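PDB 6F3H: exoribonuclease II, mitochondrial from Candida glabrata, which degrades RNA from the 3' end in mitochondria as the magnesium-binding nuclease component of the mtEXO degradosome. Local coordinates for residues 507-510 with 511-514; 700-703 with 704-707. The protein carries 1 engineered substitution. All blocks are in the same frame, centred on the assembly; numbering follows the deposited sequence.

Contact 1: residues 507-510 with 511-514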
ATOM      1  N   VAL A 507      17.862 -24.678 -13.690  1.00 75.51           N
ATOM      2  CA  VAL A 507      17.592 -24.823 -12.272  1.00 75.16           C
ATOM      3  C   VAL A 507      17.037 -26.220 -12.021  1.00 75.51           C
ATOM      4  O   VAL A 507      15.988 -26.597 -12.568  1.00 73.37           O
ATOM      5  CB  VAL A 507      16.607 -23.737 -11.817  1.00 68.23           C
ATOM      6  CG1 VAL A 507      15.431 -23.660 -12.811  1.00 66.39           C
ATOM      7  CG2 VAL A 507      16.126 -24.005 -10.409  1.00 63.35           C
ATOM      8  N   ASP A 508      17.697 -26.974 -11.157  1.00 74.65           N
ATOM      9  CA  ASP A 508      17.224 -28.320 -10.883  1.00 78.78           C
ATOM     10  C   ASP A 508      16.236 -28.251  -9.731  1.00 75.61           C
ATOM     11  O   ASP A 508      16.637 -28.174  -8.567  1.00 71.61           O
ATOM     12  CB  ASP A 508      18.374 -29.267 -10.568  1.00 84.85           C
ATOM     13  CG  ASP A 508      17.930 -30.728 -10.568  1.00 90.10           C
ATOM     14  OD1 ASP A 508      16.945 -31.051 -11.274  1.00 92.02           O
ATOM     15  OD2 ASP A 508      18.552 -31.550  -9.863  1.00 90.59           O
ATOM     16  N   TYR A 509      14.933 -28.262 -10.053  1.00 76.15           N
ATOM     17  CA  TYR A 509      13.932 -28.161  -8.996  1.00 75.96           C
ATOM     18  C   TYR A 509      13.974 -29.382  -8.090  1.00 76.31           C
ATOM     19  O   TYR A 509      13.555 -29.309  -6.930  1.00 72.38           O
ATOM     20  CB  TYR A 509      12.525 -27.977  -9.568  1.00 76.41           C
ATOM     21  CG  TYR A 509      11.452 -27.904  -8.489  1.00 78.60           C
ATOM     22  CD1 TYR A 509      11.387 -26.828  -7.614  1.00 73.39           C
ATOM     23  CD2 TYR A 509      10.533 -28.937  -8.314  1.00 83.02           C
ATOM     24  CE1 TYR A 509      10.421 -26.771  -6.615  1.00 72.81           C
ATOM     25  CE2 TYR A 509       9.564 -28.883  -7.316  1.00 80.49           C
ATOM     26  CZ  TYR A 509       9.515 -27.799  -6.472  1.00 77.44           C
ATOM     27  OH  TYR A 509       8.557 -27.753  -5.479  1.00 82.22           O
ATOM     28  N   ASP A 510      14.473 -30.501  -8.594  1.00 82.68           N
ATOM     29  CA  ASP A 510      14.632 -31.662  -7.742  1.00 89.16           C
ATOM     30  C   ASP A 510      15.714 -31.423  -6.684  1.00 83.55           C
ATOM     31  O   ASP A 510      15.673 -32.050  -5.623  1.00 81.94           O
ATOM     32  CB  ASP A 510      14.933 -32.865  -8.641  1.00106.16           C
ATOM     33  CG  ASP A 510      14.816 -34.194  -7.926  1.00121.04           C
ATOM     34  OD1 ASP A 510      15.398 -34.351  -6.835  1.00126.95           O
ATOM     35  OD2 ASP A 510      14.141 -35.095  -8.470  1.00126.78           O
ATOM     36  N   THR A 511      16.652 -30.492  -6.922  1.00 80.77           N
ATOM     37  CA  THR A 511      17.576 -30.067  -5.864  1.00 74.95           C
ATOM     38  C   THR A 511      16.871 -29.323  -4.744  1.00 74.68           C
ATOM     39  O   THR A 511      17.350 -29.306  -3.601  1.00 74.79           O
ATOM     40  CB  THR A 511      18.650 -29.127  -6.391  1.00 72.51           C
ATOM     41  OG1 THR A 511      19.150 -29.593  -7.641  1.00 77.52           O
ATOM     42  CG2 THR A 511      19.765 -29.067  -5.396  1.00 72.10           C
ATOM     43  N   PHE A 512      15.770 -28.660  -5.069  1.00 72.17           N
ATOM     44  CA  PHE A 512      15.190 -27.683  -4.171  1.00 68.53           C
ATOM     45  C   PHE A 512      14.850 -28.307  -2.839  1.00 64.22           C
ATOM     46  O   PHE A 512      14.211 -29.358  -2.773  1.00 69.76           O
ATOM     47  CB  PHE A 512      13.937 -27.071  -4.788  1.00 74.04           C
ATOM     48  CG  PHE A 512      13.236 -26.091  -3.885  1.00 81.72           C
ATOM     49  CD1 PHE A 512      13.643 -24.768  -3.817  1.00 85.49           C
ATOM     50  CD2 PHE A 512      12.181 -26.497  -3.084  1.00 83.57           C
ATOM     51  CE1 PHE A 512      12.995 -23.858  -2.972  1.00 83.91           C
ATOM     52  CE2 PHE A 512      11.537 -25.596  -2.245  1.00 83.86           C
ATOM     53  CZ  PHE A 512      11.945 -24.274  -2.188  1.00 81.43           C
ATOM     54  N   GLN A 513      15.213 -27.617  -1.778  1.00 61.00           N
ATOM     55  CA  GLN A 513      15.040 -28.179  -0.461  1.00 64.67           C
ATOM     56  C   GLN A 513      14.773 -27.054   0.526  1.00 60.12           C
ATOM     57  O   GLN A 513      15.324 -25.960   0.391  1.00 57.72           O
ATOM     58  CB  GLN A 513      16.291 -28.951  -0.086  1.00 70.64           C
ATOM     59  CG  GLN A 513      16.127 -29.888   1.043  1.00 76.87           C
ATOM     60  CD  GLN A 513      17.454 -30.222   1.630  1.00 83.33           C
ATOM     61  OE1 GLN A 513      17.545 -30.659   2.768  1.00 90.92           O
ATOM     62  NE2 GLN A 513      18.512 -29.987   0.863  1.00 89.42           N
ATOM     63  N   VAL A 514      13.921 -27.319   1.510  1.00 40.31           N
ATOM     64  CA  VAL A 514      13.638 -26.348   2.554  1.00 40.27           C
ATOM     65  C   VAL A 514      14.020 -26.988   3.877  1.00 52.52           C
ATOM     66  O   VAL A 514      13.616 -28.124   4.150  1.00 57.15           O
ATOM     67  CB  VAL A 514      12.154 -25.923   2.556  1.00 54.87           C
ATOM     68  CG1 VAL A 514      11.907 -24.760   3.528  1.00 55.50           C
ATOM     69  CG2 VAL A 514      11.662 -25.551   1.169  1.00 49.47           C
TER

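Contact 2: residues 700-703 with 704-707. With nucleotides of chain C.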
HETATM    1  N   MSE A 700       9.925 -10.526   8.444  1.00 49.13           N
HETATM    2  CA  MSE A 700       9.874  -9.614   9.607  1.00 44.40           C
HETATM    3  C   MSE A 700       9.269  -8.282   9.293  1.00 45.01           C
HETATM    4  O   MSE A 700       9.191  -7.407  10.151  1.00 45.25           O
HETATM    5  CB  MSE A 700      11.247  -9.312  10.156  1.00 50.89           C
HETATM    6  CG  MSE A 700      11.988 -10.449  10.782  1.00 72.26           C
HETATM    7 SE   MSE A 700      13.886  -9.953  10.977  1.00 95.15          SE
HETATM    8  CE  MSE A 700      13.841  -9.014  12.678  1.00 94.53           C
ATOM      9  N   ARG A 701       8.921  -8.103   8.035  1.00 42.45           N
ATOM     10  CA  ARG A 701       8.474  -6.814   7.559  1.00 39.74           C
ATOM     11  C   ARG A 701       7.328  -6.941   6.578  1.00 42.20           C
ATOM     12  O   ARG A 701       6.821  -5.916   6.127  1.00 45.68           O
ATOM     13  CB  ARG A 701       9.641  -6.054   6.915  1.00 40.88           C
ATOM     14  CG  ARG A 701      10.139  -6.660   5.624  1.00 41.11           C
ATOM     15  CD  ARG A 701      11.199  -5.776   4.986  1.00 40.81           C
ATOM     16  NE  ARG A 701      11.752  -6.362   3.768  1.00 46.00           N
ATOM     17  CZ  ARG A 701      11.266  -6.164   2.547  1.00 48.95           C
ATOM     18  NH1 ARG A 701      10.212  -5.393   2.371  1.00 53.99           N
ATOM     19  NH2 ARG A 701      11.827  -6.740   1.497  1.00 52.15           N
ATOM     20  N   ARG A 702       6.910  -8.159   6.243  1.00 39.28           N
ATOM     21  CA  ARG A 702       5.726  -8.437   5.441  1.00 39.01           C
ATOM     22  C   ARG A 702       4.964  -9.578   6.092  1.00 45.82           C
ATOM     23  O   ARG A 702       5.497 -10.679   6.228  1.00 45.94           O
ATOM     24  CB  ARG A 702       6.088  -8.819   4.011  1.00 39.01           C
ATOM     25  CG  ARG A 702       6.764  -7.767   3.218  1.00 42.08           C
ATOM     26  CD  ARG A 702       6.629  -8.120   1.763  1.00 41.72           C
ATOM     27  NE  ARG A 702       7.478  -9.254   1.451  1.00 41.92           N
ATOM     28  CZ  ARG A 702       8.431  -9.245   0.532  1.00 46.49           C
ATOM     29  NH1 ARG A 702       8.644  -8.154  -0.190  1.00 45.80           N
ATOM     30  NH2 ARG A 702       9.147 -10.343   0.314  1.00 49.28           N
ATOM     31  N   GLY A 703       3.699  -9.322   6.454  1.00 44.42           N
ATOM     32  CA  GLY A 703       2.793 -10.314   6.983  1.00 41.80           C
ATOM     33  C   GLY A 703       2.538 -11.506   6.080  1.00 45.34           C
ATOM     34  O   GLY A 703       2.468 -12.634   6.581  1.00 55.61           O
ATOM     35  N   PRO A 704       2.367 -11.306   4.770  1.00 39.64           N
ATOM     36  CA  PRO A 704       2.281 -12.482   3.886  1.00 40.74           C
ATOM     37  C   PRO A 704       3.461 -13.425   4.048  1.00 50.98           C
ATOM     38  O   PRO A 704       3.265 -14.637   4.196  1.00 59.36           O
ATOM     39  CB  PRO A 704       2.249 -11.874   2.490  1.00 41.34           C
ATOM     40  CG  PRO A 704       1.966 -10.477   2.659  1.00 43.59           C
ATOM     41  CD  PRO A 704       2.205 -10.050   4.044  1.00 39.57           C
ATOM     42  N   ASP A 705       4.690 -12.902   4.030  1.00 49.82           N
ATOM     43  CA  ASP A 705       5.836 -13.776   4.223  1.00 46.67           C
ATOM     44  C   ASP A 705       5.758 -14.429   5.585  1.00 45.94           C
ATOM     45  O   ASP A 705       5.913 -15.642   5.712  1.00 49.05           O
ATOM     46  CB  ASP A 705       7.150 -13.010   4.064  1.00 42.84           C
ATOM     47  CG  ASP A 705       7.211 -12.262   2.781  1.00 49.70           C
ATOM     48  OD1 ASP A 705       6.188 -11.673   2.426  1.00 58.82           O
ATOM     49  OD2 ASP A 705       8.264 -12.250   2.125  1.00 53.52           O
ATOM     50  N   LEU A 706       5.441 -13.648   6.606  1.00 46.84           N
ATOM     51  CA  LEU A 706       5.417 -14.177   7.960  1.00 46.41           C
ATOM     52  C   LEU A 706       4.439 -15.330   8.094  1.00 52.31           C
ATOM     53  O   LEU A 706       4.683 -16.273   8.846  1.00 61.51           O
ATOM     54  CB  LEU A 706       5.073 -13.068   8.936  1.00 49.03           C
ATOM     55  CG  LEU A 706       4.994 -13.579  10.365  1.00 47.25           C
ATOM     56  CD1 LEU A 706       6.369 -14.033  10.827  1.00 43.43           C
ATOM     57  CD2 LEU A 706       4.491 -12.506  11.290  1.00 45.11           C
ATOM     58  N   ILE A 707       3.319 -15.269   7.387  1.00 55.87           N
ATOM     59  CA  ILE A 707       2.337 -16.350   7.462  1.00 54.03           C
ATOM     60  C   ILE A 707       2.795 -17.572   6.685  1.00 52.50           C
ATOM     61  O   ILE A 707       2.605 -18.713   7.125  1.00 53.98           O
ATOM     62  CB  ILE A 707       0.985 -15.846   6.956  1.00 54.46           C
ATOM     63  CG1 ILE A 707       0.259 -15.180   8.110  1.00 61.58           C
ATOM     64  CG2 ILE A 707       0.199 -16.963   6.329  1.00 49.69           C
ATOM     65  CD1 ILE A 707      -1.151 -14.852   7.795  1.00 65.40           C
TER
ATOM     66  P     C C   6      15.400  -6.923   3.709  1.00 42.51           P
ATOM     67  OP1   C C   6      16.145  -7.650   4.745  1.00 45.20           O
ATOM     68  OP2   C C   6      14.099  -7.407   3.219  1.00 45.92           O
ATOM     69  O5'   C C   6      15.273  -5.464   4.291  1.00 49.05           O
ATOM     70  C5'   C C   6      16.449  -4.726   4.582  1.00 47.85           C
ATOM     71  C4'   C C   6      16.152  -3.274   4.873  1.00 48.21           C
ATOM     72  O4'   C C   6      15.753  -2.565   3.669  1.00 48.33           O
ATOM     73  C3'   C C   6      15.017  -2.981   5.826  1.00 47.48           C
ATOM     74  O3'   C C   6      15.333  -3.228   7.179  1.00 53.56           O
ATOM     75  C2'   C C   6      14.779  -1.521   5.545  1.00 49.16           C
ATOM     76  O2'   C C   6      15.869  -0.791   6.060  1.00 54.05           O
ATOM     77  C1'   C C   6      14.908  -1.497   4.023  1.00 48.04           C
ATOM     78  N1    C C   6      13.585  -1.625   3.351  1.00 49.41           N
ATOM     79  C2    C C   6      12.818  -0.448   3.170  1.00 57.09           C
ATOM     80  O2    C C   6      13.270   0.637   3.538  1.00 65.24           O
ATOM     81  N3    C C   6      11.599  -0.441   2.595  1.00 50.61           N
ATOM     82  C4    C C   6      11.107  -1.593   2.198  1.00 49.89           C
ATOM     83  N4    C C   6       9.901  -1.541   1.623  1.00 51.39           N
ATOM     84  C5    C C   6      11.843  -2.816   2.359  1.00 45.69           C
ATOM     85  C6    C C   6      13.051  -2.801   2.937  1.00 44.87           C
ATOM     86  P     A C   5      13.055  -8.650  -1.158  1.00 49.45           P
ATOM     87  OP1   A C   5      13.155  -9.957  -0.471  1.00 42.98           O
ATOM     88  OP2   A C   5      11.733  -7.962  -1.213  1.00 51.94           O
ATOM     89  O5'   A C   5      14.058  -7.675  -0.423  1.00 49.46           O
ATOM     90  C5'   A C   5      15.417  -8.041  -0.310  1.00 48.50           C
ATOM     91  C4'   A C   5      16.294  -6.876   0.052  1.00 45.38           C
ATOM     92  O4'   A C   5      16.264  -5.886  -1.003  1.00 45.71           O
ATOM     93  C3'   A C   5      15.910  -6.103   1.299  1.00 42.09           C
ATOM     94  O3'   A C   5      16.378  -6.723   2.475  1.00 43.52           O
ATOM     95  C2'   A C   5      16.556  -4.756   1.046  1.00 44.79           C
ATOM     96  O2'   A C   5      17.955  -4.831   1.276  1.00 45.04           O
ATOM     97  C1'   A C   5      16.313  -4.599  -0.448  1.00 45.44           C
ATOM     98  N9    A C   5      15.009  -3.993  -0.667  1.00 54.27           N
ATOM     99  C8    A C   5      13.794  -4.590  -0.891  1.00 58.47           C
ATOM    100  N7    A C   5      12.802  -3.742  -0.998  1.00 55.41           N
ATOM    101  C5    A C   5      13.434  -2.527  -0.808  1.00 59.17           C
ATOM    102  C6    A C   5      12.952  -1.219  -0.808  1.00 67.51           C
ATOM    103  N6    A C   5      11.664  -0.912  -1.006  1.00 73.12           N
ATOM    104  N1    A C   5      13.866  -0.240  -0.589  1.00 67.13           N
ATOM    105  C2    A C   5      15.158  -0.558  -0.391  1.00 66.33           C
ATOM    106  N3    A C   5      15.742  -1.754  -0.372  1.00 62.88           N
ATOM    107  C4    A C   5      14.795  -2.675  -0.590  1.00 60.44           C
TER

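Contact 1: residues 507-510 with 511-514
Y509 and F512 meet where strand 505-519 breaks at a short turn, their side chains crossing at a slant. Both carry CG anti to the backbone N (chi1 near 180°), and this sends the two rings off the turn in much the same direction. The ring planes lie 15° apart, but the centroids are 5.6 Å apart. The rings are slid past each other and hardly overlap, so this is no true stack. The closest touch between the side chains is Y509 CD1 against F512 CB, at 3.8 Å. L618 of helix 603-625 touches both side chains, and F493 of strand 488-499 touches F512.

The polar side of the turn belongs to D508 and T511. T511 OG1 lies beside its own backbone N (chi1 -43°), with CG2 anti to that nitrogen. The hydroxyl can therefore approach both D508 OD2 and D508 O, each 3.0 Å from OG1. Both bonds are weak, and which one takes the proton is not settled. The two side chains cross at about a right angle.

Two backbone bonds close the turn: T511 N to D508 O at 2.8 Å, and F512 N to Y509 O at 3.0 Å. The chemistry is thus divided: the two backbone bonds tie the corner, the T511 hydroxyl adds only weak bonding to D508, and the aromatic pair adds an apolar contact beside helix 603-625.

Contact 2: residues 700-703 with 704-707
R702 grips D705 side-on in the first turn of helix 703-716. R702 NE bonds D705 OD1 at 2.9 Å, and R702 NH2 bonds D705 OD2 at 2.8 Å. The second bond lies in the guanidinium plane and meets the syn side of the carboxylate. The first reaches OD1 from above the carboxylate plane; the two planes are turned 38° apart. The bend of R702 at chi3 (-72°) turns its guanidinium back to the aspartate. T695 OG1 also bonds D705 OD1, and the backbone N of S698 bonds OD2, so both oxygens are held twice.

R702 is also the N-cap residue. Its O accepts L706 N at 3.0 Å, and G703 O accepts I707 N. This buried end is the tight part, with P704 and I707 against F735.

The grip on adenosine 5 of chain C is looser: R702 NH1 reaches its OP2 at 3.3 Å, and R701 NH2 bonds it only weakly. Cytidine 6 of chain C is held more firmly. The extended R701 gives NE to its OP2 at 2.6 Å, and NH2 bonds the same oxygen. C5 of the cytosine lies over one guanidinium face, toward its rim. R701 and R702 thus bind the phosphates of successive nucleotides, forming part of the RNA-binding site in the RNB domain.

Overall arrangement
Both contacts lie within the RNB domain, on the same side of the chain's centre. Their centres are 23 Å apart and their nearest atoms about 11 Å apart, so they do not touch. Contact 2 is buried, its centre 14 Å from the chain's centre. The R702 side chain is about 9 Å from that of D410 and about 11 Å from the bound magnesium ion, which D401 and D410 ligate. Contact 1 sits at the surface, its centre 33 Å from the chain's centre. Its nearest atom is about 14 Å from the bound RNA. Contact 2 thus belongs to the RNA-binding site near the metal, and contact 1 to the hairpin of strands 488-499 and 505-519.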